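Local coordinates for protein diacylglycerol kinase (Bacillus anthracis, PDB 3S40) that probably catalyses the ATP-dependent phosphorylation of diacylglycerol to phosphatidic acid, as expected of a bacterial lipid kinase of the DagK/YegS type, at residues E9-I14 / L66-G71; S62-I67 / I88-A93; F181-T186 / V197-G202; E267-V272 / S279-C284. All blocks are in the same frame, centred on the assembly; numbering follows the deposited sequence.

Contact 1: residues E9-I14 / L66-G71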
loop_
_atom_site.group_PDB
_atom_site.type_symbol
_atom_site.label_atom_id
_atom_site.label_comp_id
_atom_site.label_asym_id
_atom_site.label_seq_id
_atom_site.Cartn_x
_atom_site.Cartn_y
_atom_site.Cartn_z
ATOM N N GLU A 9 -9.672 9.960 20.948
ATOM C CA GLU A 9 -9.954 9.732 22.360
ATOM C C GLU A 9 -9.359 8.397 22.805
ATOM O O GLU A 9 -8.751 8.306 23.858
ATOM C CB GLU A 9 -11.458 9.742 22.582
ATOM C CG GLU A 9 -11.873 10.140 23.975
ATOM C CD GLU A 9 -13.382 10.159 24.127
ATOM O OE1 GLU A 9 -13.954 9.111 24.505
ATOM O OE2 GLU A 9 -13.990 11.218 23.855
ATOM N N LYS A 10 -9.520 7.368 21.977
ATOM C CA LYS A 10 -8.950 6.063 22.264
ATOM C C LYS A 10 -8.084 5.581 21.116
ATOM O O LYS A 10 -8.452 5.674 19.924
ATOM C CB LYS A 10 -10.045 5.045 22.585
ATOM C CG LYS A 10 -10.841 5.421 23.822
ATOM C CD LYS A 10 -12.215 4.817 23.793
ATOM C CE LYS A 10 -12.243 3.469 24.458
ATOM N NZ LYS A 10 -13.446 3.360 25.338
ATOM N N VAL A 11 -6.926 5.074 21.494
ATOM C CA VAL A 11 -5.903 4.624 20.555
ATOM C C VAL A 11 -5.532 3.169 20.845
ATOM O O VAL A 11 -5.375 2.764 22.011
ATOM C CB VAL A 11 -4.634 5.521 20.638
ATOM C CG1 VAL A 11 -3.554 5.047 19.664
ATOM C CG2 VAL A 11 -4.991 7.004 20.413
ATOM N N LEU A 12 -5.413 2.393 19.776
ATOM C CA LEU A 12 -4.806 1.067 19.811
ATOM C C LEU A 12 -3.472 1.052 19.071
ATOM O O LEU A 12 -3.392 1.495 17.923
ATOM C CB LEU A 12 -5.728 0.060 19.134
ATOM C CG LEU A 12 -5.108 -1.316 18.849
ATOM C CD1 LEU A 12 -4.704 -2.042 20.143
ATOM C CD2 LEU A 12 -6.060 -2.148 18.011
ATOM N N LEU A 13 -2.435 0.524 19.720
ATOM C CA LEU A 13 -1.156 0.243 19.075
ATOM C C LEU A 13 -0.963 -1.266 18.943
ATOM O O LEU A 13 -0.932 -1.997 19.945
ATOM C CB LEU A 13 0.016 0.855 19.882
ATOM C CG LEU A 13 1.439 0.445 19.462
ATOM C CD1 LEU A 13 1.764 1.004 18.070
ATOM C CD2 LEU A 13 2.532 0.891 20.447
ATOM N N ILE A 14 -0.851 -1.737 17.708
ATOM C CA ILE A 14 -0.569 -3.153 17.451
ATOM C C ILE A 14 0.914 -3.302 17.210
ATOM O O ILE A 14 1.480 -2.618 16.360
ATOM C CB ILE A 14 -1.342 -3.695 16.227
ATOM C CG1 ILE A 14 -2.848 -3.594 16.487
ATOM C CG2 ILE A 14 -0.925 -5.163 15.906
ATOM C CD1 ILE A 14 -3.728 -3.726 15.237
ATOM N N LEU A 66 -8.176 5.569 16.618
ATOM C CA LEU A 66 -6.921 5.484 15.893
ATOM C C LEU A 66 -6.329 4.110 16.124
ATOM O O LEU A 66 -6.246 3.647 17.277
ATOM C CB LEU A 66 -5.955 6.559 16.413
ATOM C CG LEU A 66 -4.539 6.565 15.821
ATOM C CD1 LEU A 66 -4.569 6.759 14.273
ATOM C CD2 LEU A 66 -3.667 7.638 16.487
ATOM N N ILE A 67 -5.949 3.446 15.043
ATOM C CA ILE A 67 -5.188 2.199 15.122
ATOM C C ILE A 67 -3.783 2.423 14.567
ATOM O O ILE A 67 -3.615 2.856 13.429
ATOM C CB ILE A 67 -5.871 1.033 14.366
ATOM C CG1 ILE A 67 -7.204 0.665 15.045
ATOM C CG2 ILE A 67 -4.953 -0.191 14.312
ATOM C CD1 ILE A 67 -7.841 -0.616 14.543
ATOM N N ILE A 68 -2.772 2.168 15.390
ATOM C CA ILE A 68 -1.385 2.314 14.969
ATOM C C ILE A 68 -0.807 0.935 14.769
ATOM O O ILE A 68 -1.007 0.053 15.604
ATOM C CB ILE A 68 -0.557 3.046 16.032
ATOM C CG1 ILE A 68 -1.249 4.358 16.406
ATOM C CG2 ILE A 68 0.896 3.250 15.553
ATOM C CD1 ILE A 68 -0.573 5.097 17.549
ATOM N N VAL A 69 -0.116 0.715 13.659
ATOM C CA VAL A 69 0.538 -0.585 13.463
ATOM C C VAL A 69 2.057 -0.440 13.407
ATOM O O VAL A 69 2.577 0.305 12.589
ATOM C CB VAL A 69 -0.012 -1.300 12.209
ATOM C CG1 VAL A 69 0.038 -0.377 11.008
ATOM C CG2 VAL A 69 0.736 -2.604 11.960
ATOM N N PHE A 70 2.763 -1.115 14.319
ATOM C CA PHE A 70 4.212 -1.209 14.243
ATOM C C PHE A 70 4.593 -2.514 13.582
ATOM O O PHE A 70 4.436 -3.576 14.172
ATOM C CB PHE A 70 4.858 -1.140 15.626
ATOM C CG PHE A 70 6.362 -1.353 15.601
ATOM C CD1 PHE A 70 7.155 -0.705 14.668
ATOM C CD2 PHE A 70 6.981 -2.181 16.530
ATOM C CE1 PHE A 70 8.546 -0.889 14.640
ATOM C CE2 PHE A 70 8.372 -2.366 16.517
ATOM C CZ PHE A 70 9.152 -1.726 15.571
ATOM N N GLY A 71 5.087 -2.446 12.352
ATOM C CA GLY A 71 5.477 -3.657 11.650
ATOM C C GLY A 71 5.751 -3.459 10.173
ATOM O O GLY A 71 5.587 -2.359 9.637
#
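CD1 of L13 presses into the hollow beside the CB of I68, coming within 3.5 Å of I68 CG2, a distance tighter than ordinary van der Waals contact for two carbons. L13 owes this reach to its torsions: with CG anti to the backbone N (chi1 170°), one methyl is swung across the gap between the strands. I68 fills the next hollow with its other branch. Its CG1 and CD1 run back toward the start of the neighbouring strand, and CD1 ends 3.7 Å from V11 CG1, while V11 and L66 stand side by side and point the same way. V11, L13, L66 and I68 thus form one face of two adjacent parallel strands, 11-14 and 66-71, whose axes run 4.7 Å apart at an angle of 15°. These are the central pair of the four-stranded parallel sheet of the catalytic domain, in which 42-46 flanks the first and 91-96 the second. On the reverse face I14 leans back over I67, with I14 CD1 3.9 Å from I67 CG2. L12 lies alongside I67 with looser methyl contact. Between the faces the backbones are stitched by a parallel ladder: L12 N to L66 O, I68 N to L12 O at 2.7 Å, I14 N to I68 O, and F70 N to I14 O, all with N-H...O angles above 170°. K10 O, whose nearer partner is D65 N, takes only a weak bond from L66 N at 3.3 Å. I120 of helix 113-120 covers L66 and I68, while F60 and Y56 of helix 52-60 cover L12 and I14.

Contact 2: residues S62-I67 / I88-A93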
loop_
_atom_site.group_PDB
_atom_site.type_symbol
_atom_site.label_atom_id
_atom_site.label_comp_id
_atom_site.label_asym_id
_atom_site.label_seq_id
_atom_site.Cartn_x
_atom_site.Cartn_y
_atom_site.Cartn_z
ATOM N N SER A 62 -14.610 -0.677 16.070
ATOM C CA SER A 62 -15.705 0.160 16.543
ATOM C C SER A 62 -15.438 0.741 17.930
ATOM O O SER A 62 -16.270 1.458 18.478
ATOM C CB SER A 62 -17.023 -0.623 16.570
ATOM O OG SER A 62 -17.027 -1.565 17.632
ATOM N N LYS A 63 -14.286 0.440 18.500
ATOM C CA LYS A 63 -14.027 0.866 19.870
ATOM C C LYS A 63 -12.970 1.949 20.003
ATOM O O LYS A 63 -12.911 2.614 21.033
ATOM C CB LYS A 63 -13.656 -0.338 20.749
ATOM C CG LYS A 63 -14.639 -1.488 20.641
ATOM C CD LYS A 63 -14.421 -2.541 21.731
ATOM C CE LYS A 63 -13.134 -3.334 21.528
ATOM N NZ LYS A 63 -13.043 -4.504 22.461
ATOM N N VAL A 64 -12.126 2.124 18.984
ATOM C CA VAL A 64 -11.077 3.138 19.055
ATOM C C VAL A 64 -11.164 4.119 17.904
ATOM O O VAL A 64 -11.839 3.867 16.918
ATOM C CB VAL A 64 -9.637 2.531 19.064
ATOM C CG1 VAL A 64 -9.348 1.803 20.398
ATOM C CG2 VAL A 64 -9.415 1.598 17.869
ATOM N N ASP A 65 -10.440 5.222 18.025
ATOM C CA ASP A 65 -10.448 6.282 17.022
ATOM C C ASP A 65 -9.228 6.211 16.128
ATOM O O ASP A 65 -9.250 6.717 15.019
ATOM C CB ASP A 65 -10.513 7.652 17.702
ATOM C CG ASP A 65 -11.664 7.736 18.697
ATOM O OD1 ASP A 65 -12.832 7.746 18.245
ATOM O OD2 ASP A 65 -11.406 7.756 19.920
ATOM N N LEU A 66 -8.176 5.569 16.618
ATOM C CA LEU A 66 -6.921 5.484 15.893
ATOM C C LEU A 66 -6.329 4.110 16.124
ATOM O O LEU A 66 -6.246 3.647 17.277
ATOM C CB LEU A 66 -5.955 6.559 16.413
ATOM C CG LEU A 66 -4.539 6.565 15.821
ATOM C CD1 LEU A 66 -4.569 6.759 14.273
ATOM C CD2 LEU A 66 -3.667 7.638 16.487
ATOM N N ILE A 67 -5.949 3.446 15.043
ATOM C CA ILE A 67 -5.188 2.199 15.122
ATOM C C ILE A 67 -3.783 2.423 14.567
ATOM O O ILE A 67 -3.615 2.856 13.429
ATOM C CB ILE A 67 -5.871 1.033 14.366
ATOM C CG1 ILE A 67 -7.204 0.665 15.045
ATOM C CG2 ILE A 67 -4.953 -0.191 14.312
ATOM C CD1 ILE A 67 -7.841 -0.616 14.543
ATOM N N ILE A 88 -17.355 0.510 9.925
ATOM C CA ILE A 88 -16.715 1.525 10.736
ATOM C C ILE A 88 -15.201 1.297 10.757
ATOM O O ILE A 88 -14.735 0.222 11.129
ATOM C CB ILE A 88 -17.301 1.536 12.138
ATOM C CG1 ILE A 88 -18.798 1.845 12.054
ATOM C CG2 ILE A 88 -16.566 2.550 13.012
ATOM C CD1 ILE A 88 -19.495 1.808 13.388
ATOM N N ARG A 89 -14.454 2.312 10.325
ATOM C CA ARG A 89 -13.012 2.209 10.145
ATOM C C ARG A 89 -12.291 3.404 10.760
ATOM O O ARG A 89 -12.337 4.506 10.230
ATOM C CB ARG A 89 -12.668 2.129 8.663
ATOM C CG ARG A 89 -13.436 1.054 7.916
ATOM C CD ARG A 89 -13.117 1.085 6.425
ATOM N NE ARG A 89 -13.506 2.346 5.800
ATOM C CZ ARG A 89 -14.751 2.673 5.459
ATOM N NH1 ARG A 89 -15.765 1.853 5.700
ATOM N NH2 ARG A 89 -14.989 3.849 4.893
ATOM N N PRO A 90 -11.609 3.184 11.886
ATOM C CA PRO A 90 -10.823 4.275 12.476
ATOM C C PRO A 90 -9.673 4.724 11.562
ATOM O O PRO A 90 -9.251 4.012 10.656
ATOM C CB PRO A 90 -10.235 3.646 13.751
ATOM C CG PRO A 90 -10.221 2.175 13.481
ATOM C CD PRO A 90 -11.406 1.893 12.566
ATOM N N THR A 91 -9.166 5.911 11.843
ATOM C CA THR A 91 -7.898 6.361 11.312
ATOM C C THR A 91 -6.790 5.352 11.572
ATOM O O THR A 91 -6.700 4.742 12.659
ATOM C CB THR A 91 -7.524 7.707 11.914
ATOM O OG1 THR A 91 -8.558 8.645 11.599
ATOM C CG2 THR A 91 -6.165 8.239 11.346
ATOM N N LEU A 92 -5.949 5.172 10.560
ATOM C CA LEU A 92 -4.838 4.223 10.639
ATOM C C LEU A 92 -3.492 4.962 10.556
ATOM O O LEU A 92 -3.377 5.996 9.883
ATOM C CB LEU A 92 -4.978 3.178 9.519
ATOM C CG LEU A 92 -4.045 1.968 9.446
ATOM C CD1 LEU A 92 -4.208 1.062 10.668
ATOM C CD2 LEU A 92 -4.307 1.184 8.160
ATOM N N ALA A 93 -2.487 4.441 11.254
ATOM C CA ALA A 93 -1.133 4.991 11.221
ATOM C C ALA A 93 -0.137 3.843 11.185
ATOM O O ALA A 93 -0.436 2.743 11.648
ATOM C CB ALA A 93 -0.877 5.896 12.409
HETATM O O HOH W 1 -11.066 8.252 13.881
#
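I67 has CG1 anti to its carbonyl carbon (chi1 -66°) and an extended chi2, which carries CG1 and CD1 back along the chain to the ring of P90; T91, with OG1 anti to its carbonyl carbon, turns CG2 toward L66 and sets OG1 beside its own backbone N. The contact joins the two strands of a beta-alpha-beta unit, 66-71 and 91-96, linked through helix 73-83 and paired in parallel where L66 faces T91 and I67 faces L92. P90 CG sits 3.7 Å from I67 CG1 and almost as near CD1, so the ring packs against the flank of the isoleucine just before the strand begins. The other branch, I67 CG2, meets L92 CD1 at 3.9 Å. Two backbone bonds fix the register: I67 N to T91 O, nearly straight at 170°, and A93 N to I67 O, more bent at 148°. Upstream the pairing opens, and T91 N to D65 O is weak. T91 OG1 bonds T294 OG1 of strand 284-296, and D65 OD2 takes the K10 N-H. On the face shared with T91, L66 CD1 lies 3.6 Å from T91 CG2. A water donates to D65 O at 2.6 Å.

Contact 3: residues F181-T186 / V197-G202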
loop_
_atom_site.group_PDB
_atom_site.type_symbol
_atom_site.label_atom_id
_atom_site.label_comp_id
_atom_site.label_asym_id
_atom_site.label_seq_id
_atom_site.Cartn_x
_atom_site.Cartn_y
_atom_site.Cartn_z
ATOM N N PHE A 181 2.892 -12.425 -22.995
ATOM C CA PHE A 181 1.535 -12.963 -23.001
ATOM C C PHE A 181 0.550 -11.894 -23.451
ATOM O O PHE A 181 0.742 -10.710 -23.163
ATOM C CB PHE A 181 1.150 -13.474 -21.612
ATOM C CG PHE A 181 1.178 -12.411 -20.557
ATOM C CD1 PHE A 181 0.097 -11.559 -20.385
ATOM C CD2 PHE A 181 2.291 -12.250 -19.746
ATOM C CE1 PHE A 181 0.122 -10.567 -19.413
ATOM C CE2 PHE A 181 2.326 -11.260 -18.771
ATOM C CZ PHE A 181 1.240 -10.416 -18.606
ATOM N N PRO A 182 -0.511 -12.306 -24.159
ATOM C CA PRO A 182 -1.525 -11.377 -24.657
ATOM C C PRO A 182 -2.482 -10.927 -23.555
ATOM O O PRO A 182 -2.826 -11.694 -22.652
ATOM C CB PRO A 182 -2.277 -12.211 -25.694
ATOM C CG PRO A 182 -2.164 -13.601 -25.189
ATOM C CD PRO A 182 -0.810 -13.700 -24.534
ATOM N N VAL A 183 -2.915 -9.676 -23.652
ATOM C CA VAL A 183 -3.771 -9.082 -22.651
ATOM C C VAL A 183 -4.764 -8.171 -23.345
ATOM O O VAL A 183 -4.482 -7.593 -24.402
ATOM C CB VAL A 183 -2.955 -8.265 -21.607
ATOM C CG1 VAL A 183 -2.500 -6.921 -22.199
ATOM C CG2 VAL A 183 -3.768 -8.034 -20.342
ATOM N N LYS A 184 -5.939 -8.069 -22.744
ATOM C CA LYS A 184 -6.983 -7.184 -23.218
ATOM C C LYS A 184 -7.417 -6.375 -22.005
ATOM O O LYS A 184 -7.761 -6.950 -20.964
ATOM C CB LYS A 184 -8.151 -8.012 -23.748
ATOM C CG LYS A 184 -9.040 -7.300 -24.742
ATOM C CD LYS A 184 -9.976 -8.285 -25.438
ATOM C CE LYS A 184 -9.297 -9.635 -25.705
ATOM N NZ LYS A 184 -8.019 -9.527 -26.466
ATOM N N ILE A 185 -7.380 -5.050 -22.117
ATOM C CA ILE A 185 -7.739 -4.202 -20.980
ATOM C C ILE A 185 -8.835 -3.234 -21.363
ATOM O O ILE A 185 -8.685 -2.474 -22.317
ATOM C CB ILE A 185 -6.523 -3.395 -20.437
ATOM C CG1 ILE A 185 -5.369 -4.333 -20.052
ATOM C CG2 ILE A 185 -6.933 -2.540 -19.243
ATOM C CD1 ILE A 185 -4.085 -3.624 -19.630
ATOM N N THR A 186 -9.942 -3.278 -20.632
ATOM C CA THR A 186 -10.997 -2.272 -20.759
ATOM C C THR A 186 -10.932 -1.341 -19.558
ATOM O O THR A 186 -10.861 -1.791 -18.411
ATOM C CB THR A 186 -12.402 -2.907 -20.794
ATOM O OG1 THR A 186 -12.688 -3.518 -19.524
ATOM C CG2 THR A 186 -12.493 -3.951 -21.892
ATOM N N VAL A 197 4.751 -8.175 -21.322
ATOM C CA VAL A 197 5.555 -8.992 -20.425
ATOM C C VAL A 197 5.122 -8.753 -18.972
ATOM O O VAL A 197 5.252 -9.634 -18.118
ATOM C CB VAL A 197 7.068 -8.718 -20.604
ATOM C CG1 VAL A 197 7.332 -7.241 -20.879
ATOM C CG2 VAL A 197 7.839 -9.186 -19.385
ATOM N N LEU A 198 4.587 -7.562 -18.705
ATOM C CA LEU A 198 4.181 -7.186 -17.353
ATOM C C LEU A 198 2.960 -6.262 -17.356
ATOM O O LEU A 198 2.882 -5.317 -18.138
ATOM C CB LEU A 198 5.347 -6.509 -16.629
ATOM C CG LEU A 198 5.043 -5.869 -15.274
ATOM C CD1 LEU A 198 4.999 -6.921 -14.172
ATOM C CD2 LEU A 198 6.070 -4.810 -14.950
ATOM N N VAL A 199 1.998 -6.542 -16.487
ATOM C CA VAL A 199 0.849 -5.659 -16.336
ATOM C C VAL A 199 0.669 -5.270 -14.884
ATOM O O VAL A 199 0.639 -6.123 -13.999
ATOM C CB VAL A 199 -0.442 -6.309 -16.825
ATOM C CG1 VAL A 199 -1.607 -5.343 -16.657
ATOM C CG2 VAL A 199 -0.294 -6.744 -18.289
HETATM N N MSE A 200 0.545 -3.976 -14.636
HETATM C CA MSE A 200 0.324 -3.532 -13.278
HETATM C C MSE A 200 -0.650 -2.397 -13.091
HETATM O O MSE A 200 -0.806 -1.525 -13.952
HETATM C CB MSE A 200 1.631 -3.215 -12.611
HETATM C CG MSE A 200 2.198 -4.458 -12.031
HETATM SE SE MSE A 200 3.809 -4.038 -11.203
HETATM C CE MSE A 200 3.184 -2.512 -10.094
ATOM N N VAL A 201 -1.297 -2.445 -11.931
ATOM C CA VAL A 201 -2.272 -1.470 -11.512
ATOM C C VAL A 201 -1.799 -0.923 -10.180
ATOM O O VAL A 201 -1.743 -1.644 -9.196
ATOM C CB VAL A 201 -3.653 -2.122 -11.350
ATOM C CG1 VAL A 201 -4.712 -1.062 -11.101
ATOM C CG2 VAL A 201 -3.981 -2.909 -12.596
ATOM N N GLY A 202 -1.440 0.354 -10.160
ATOM C CA GLY A 202 -0.804 0.945 -8.998
ATOM C C GLY A 202 -1.653 1.948 -8.249
ATOM O O GLY A 202 -2.441 2.690 -8.836
#
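The hydrophobic interior of the C-terminal beta sandwich is where this contact lies: strands 181-186 and 198-202 belong to different sheets, their axes 9.2 Å apart and 32° from parallel, with no hydrogen bond between them. V199 is the central element on its side, sending both methyls toward the opposing strand. CG2 lies 4.0 Å from F181 CZ and equally near CE1, and it also approaches V183 CG2 at 4.2 Å; CG1, anti to the backbone N, meets I185 CD1 at 4.2 Å. One valine therefore touches three residues of the facing strand, consistent with apolar packing between layers rather than pairing at an edge. F181 has its CG between the backbone N and the carbonyl carbon (chi1 61°), which swings the ring over the gap at the end where the strands come nearest. There CE2 lies 3.4 Å from V197 O, approached obliquely. V197 is also where the chain turns from strand 190-196 of one sheet into the other, and V197 and L198 both face V229 in a classic beta bulge. Around this core, W142 and I144 of strand 141-144 pack against V199, I226 and V228 of strand 224-230 cover I185, and V183 leans on I264 of strand 261-266.

Contact 4: residues E267-V272 / S279-C284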
loop_
_atom_site.group_PDB
_atom_site.type_symbol
_atom_site.label_atom_id
_atom_site.label_comp_id
_atom_site.label_asym_id
_atom_site.label_seq_id
_atom_site.Cartn_x
_atom_site.Cartn_y
_atom_site.Cartn_z
ATOM N N GLU A 267 -5.349 -14.411 -22.314
ATOM C CA GLU A 267 -5.579 -15.594 -23.137
ATOM C C GLU A 267 -5.853 -16.812 -22.262
ATOM O O GLU A 267 -6.878 -17.478 -22.402
ATOM C CB GLU A 267 -4.356 -15.866 -24.009
ATOM C CG GLU A 267 -4.649 -16.656 -25.271
ATOM C CD GLU A 267 -5.411 -15.841 -26.304
ATOM O OE1 GLU A 267 -5.510 -14.605 -26.140
ATOM O OE2 GLU A 267 -5.912 -16.437 -27.282
ATOM N N GLU A 268 -4.914 -17.105 -21.371
ATOM C CA GLU A 268 -5.084 -18.154 -20.381
ATOM C C GLU A 268 -5.051 -17.535 -19.000
ATOM O O GLU A 268 -4.314 -16.582 -18.764
ATOM C CB GLU A 268 -3.953 -19.171 -20.479
ATOM C CG GLU A 268 -3.969 -20.031 -21.721
ATOM C CD GLU A 268 -2.874 -21.075 -21.687
ATOM O OE1 GLU A 268 -3.171 -22.264 -21.934
ATOM O OE2 GLU A 268 -1.715 -20.704 -21.404
ATOM N N GLU A 269 -5.841 -18.078 -18.083
ATOM C CA GLU A 269 -5.772 -17.652 -16.696
ATOM C C GLU A 269 -4.319 -17.461 -16.260
ATOM O O GLU A 269 -3.468 -18.316 -16.514
ATOM C CB GLU A 269 -6.449 -18.683 -15.798
ATOM C CG GLU A 269 -6.200 -18.479 -14.326
ATOM C CD GLU A 269 -7.194 -19.240 -13.469
ATOM O OE1 GLU A 269 -8.311 -19.533 -13.958
ATOM O OE2 GLU A 269 -6.857 -19.547 -12.305
ATOM N N LYS A 270 -4.039 -16.320 -15.632
ATOM C CA LYS A 270 -2.740 -16.068 -15.003
ATOM C C LYS A 270 -2.938 -15.726 -13.522
ATOM O O LYS A 270 -4.022 -15.310 -13.106
ATOM C CB LYS A 270 -1.985 -14.939 -15.713
ATOM C CG LYS A 270 -1.724 -15.193 -17.199
ATOM C CD LYS A 270 -0.883 -14.088 -17.831
ATOM C CE LYS A 270 0.571 -14.157 -17.376
ATOM N NZ LYS A 270 1.327 -15.253 -18.051
ATOM N N GLU A 271 -1.890 -15.905 -12.732
ATOM C CA GLU A 271 -1.969 -15.642 -11.302
ATOM C C GLU A 271 -1.686 -14.174 -11.012
ATOM O O GLU A 271 -0.883 -13.540 -11.703
ATOM C CB GLU A 271 -0.972 -16.519 -10.553
ATOM C CG GLU A 271 -0.911 -16.259 -9.062
ATOM C CD GLU A 271 0.073 -17.178 -8.360
ATOM O OE1 GLU A 271 1.101 -17.533 -8.982
ATOM O OE2 GLU A 271 -0.185 -17.553 -7.194
ATOM N N VAL A 272 -2.337 -13.639 -9.986
ATOM C CA VAL A 272 -2.166 -12.233 -9.628
ATOM C C VAL A 272 -1.389 -12.048 -8.326
ATOM O O VAL A 272 -1.585 -12.793 -7.369
ATOM C CB VAL A 272 -3.520 -11.518 -9.495
ATOM C CG1 VAL A 272 -3.342 -10.145 -8.837
ATOM C CG2 VAL A 272 -4.203 -11.400 -10.854
ATOM N N SER A 279 -4.627 -14.446 -3.223
ATOM C CA SER A 279 -4.979 -15.341 -4.319
ATOM C C SER A 279 -6.023 -14.771 -5.276
ATOM O O SER A 279 -7.229 -14.854 -5.025
ATOM C CB SER A 279 -5.481 -16.674 -3.769
ATOM O OG SER A 279 -6.705 -16.498 -3.077
ATOM N N LEU A 280 -5.552 -14.199 -6.376
ATOM C CA LEU A 280 -6.440 -13.804 -7.456
ATOM C C LEU A 280 -5.886 -14.361 -8.752
ATOM O O LEU A 280 -4.831 -14.988 -8.771
ATOM C CB LEU A 280 -6.559 -12.276 -7.548
ATOM C CG LEU A 280 -7.351 -11.555 -6.452
ATOM C CD1 LEU A 280 -6.898 -10.117 -6.308
ATOM C CD2 LEU A 280 -8.845 -11.631 -6.726
ATOM N N HIS A 281 -6.599 -14.114 -9.841
ATOM C CA HIS A 281 -6.154 -14.547 -11.150
ATOM C C HIS A 281 -7.114 -13.979 -12.173
ATOM O O HIS A 281 -8.271 -13.703 -11.856
ATOM C CB HIS A 281 -6.143 -16.071 -11.224
ATOM C CG HIS A 281 -7.451 -16.690 -10.858
ATOM N ND1 HIS A 281 -8.589 -16.525 -11.620
ATOM C CD2 HIS A 281 -7.814 -17.447 -9.796
ATOM C CE1 HIS A 281 -9.593 -17.168 -11.050
ATOM N NE2 HIS A 281 -9.150 -17.736 -9.943
ATOM N N THR A 282 -6.630 -13.791 -13.396
ATOM C CA THR A 282 -7.467 -13.284 -14.478
ATOM C C THR A 282 -8.614 -14.246 -14.788
ATOM O O THR A 282 -8.512 -15.437 -14.511
ATOM C CB THR A 282 -6.633 -13.046 -15.771
ATOM O OG1 THR A 282 -5.862 -14.219 -16.078
ATOM C CG2 THR A 282 -5.695 -11.858 -15.596
ATOM N N PRO A 283 -9.718 -13.729 -15.358
ATOM C CA PRO A 283 -9.939 -12.300 -15.614
ATOM C C PRO A 283 -10.225 -11.559 -14.310
ATOM O O PRO A 283 -10.438 -12.201 -13.281
ATOM C CB PRO A 283 -11.175 -12.290 -16.519
ATOM C CG PRO A 283 -11.903 -13.539 -16.162
ATOM C CD PRO A 283 -10.838 -14.554 -15.845
ATOM N N CYS A 284 -10.233 -10.228 -14.360
ATOM C CA CYS A 284 -10.287 -9.437 -13.138
ATOM C C CYS A 284 -10.885 -8.045 -13.352
ATOM O O CYS A 284 -10.531 -7.337 -14.311
ATOM C CB CYS A 284 -8.879 -9.341 -12.540
ATOM S SG CYS A 284 -8.839 -8.832 -10.829
#
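E269 lays its carboxylate over the imidazole of H281. CB lies 4.1 Å from T282 O; CG, anti to the backbone N (chi1 169°), comes within 3.8 Å of T282 O and 3.9 Å of H281 CB; CD comes near H281 ND1 and CG; and OE2 ends over one face of the ring, offset toward its rim, 3.3 Å from H281 CG. The carboxylate and ring planes are 13° apart, so this is a stack and not an in-plane hydrogen bond. The ring's ND1-H is directed to T282 O, at 3.1 Å, near the ring plane but above the carbonyl plane of its acceptor. If the imidazole were protonated, the carboxylate over it would be expected to favour that charge. The backbones are tied by T282 N to K270 O, in the carbonyl plane, while V272 N reaches L280 O at 3.1 Å from above the carbonyl plane. K270 N also donates to T282 OG1 at 2.8 Å and 161°, and this hydroxyl bonds T266 OG1. On the face away from E271 and H281, V272 CB packs on L280 CB at 3.7 Å. The segments include the weakly bonded strands of a hairpin, 271-274 and 280-281, the latter outermost in its antiparallel sheet within this chain. V272 rests on W142 and I144 of strand 141-144, L280 on A133 of strand 125-133, and K270 makes a cation-pi contact with F181.

How the contacts relate
Contacts 1 and 2 are successive steps across one parallel sheet: they share L66 and I67 on strand 66-71, and their centres are 8 Å apart. Two further probable hydrogen bonds extend them, K10 O to D65 N (2.8 Å) for the pairing of 11-15 with 66-71, and V69 N to A93 O (2.9 Å) for that of 66-71 with 91-96. Contacts 3 and 4 form a second cluster in the beta-sandwich domain, centres 11 Å apart, touching where F181 CD2 meets K270 CE at 3.5 Å and P182 CG meets E267 CB. The clusters stay separate: contact 2 and contact 3 have their nearest atoms about 17 Å apart, and contact 1 lies about 35 Å from contact 4, centre to centre.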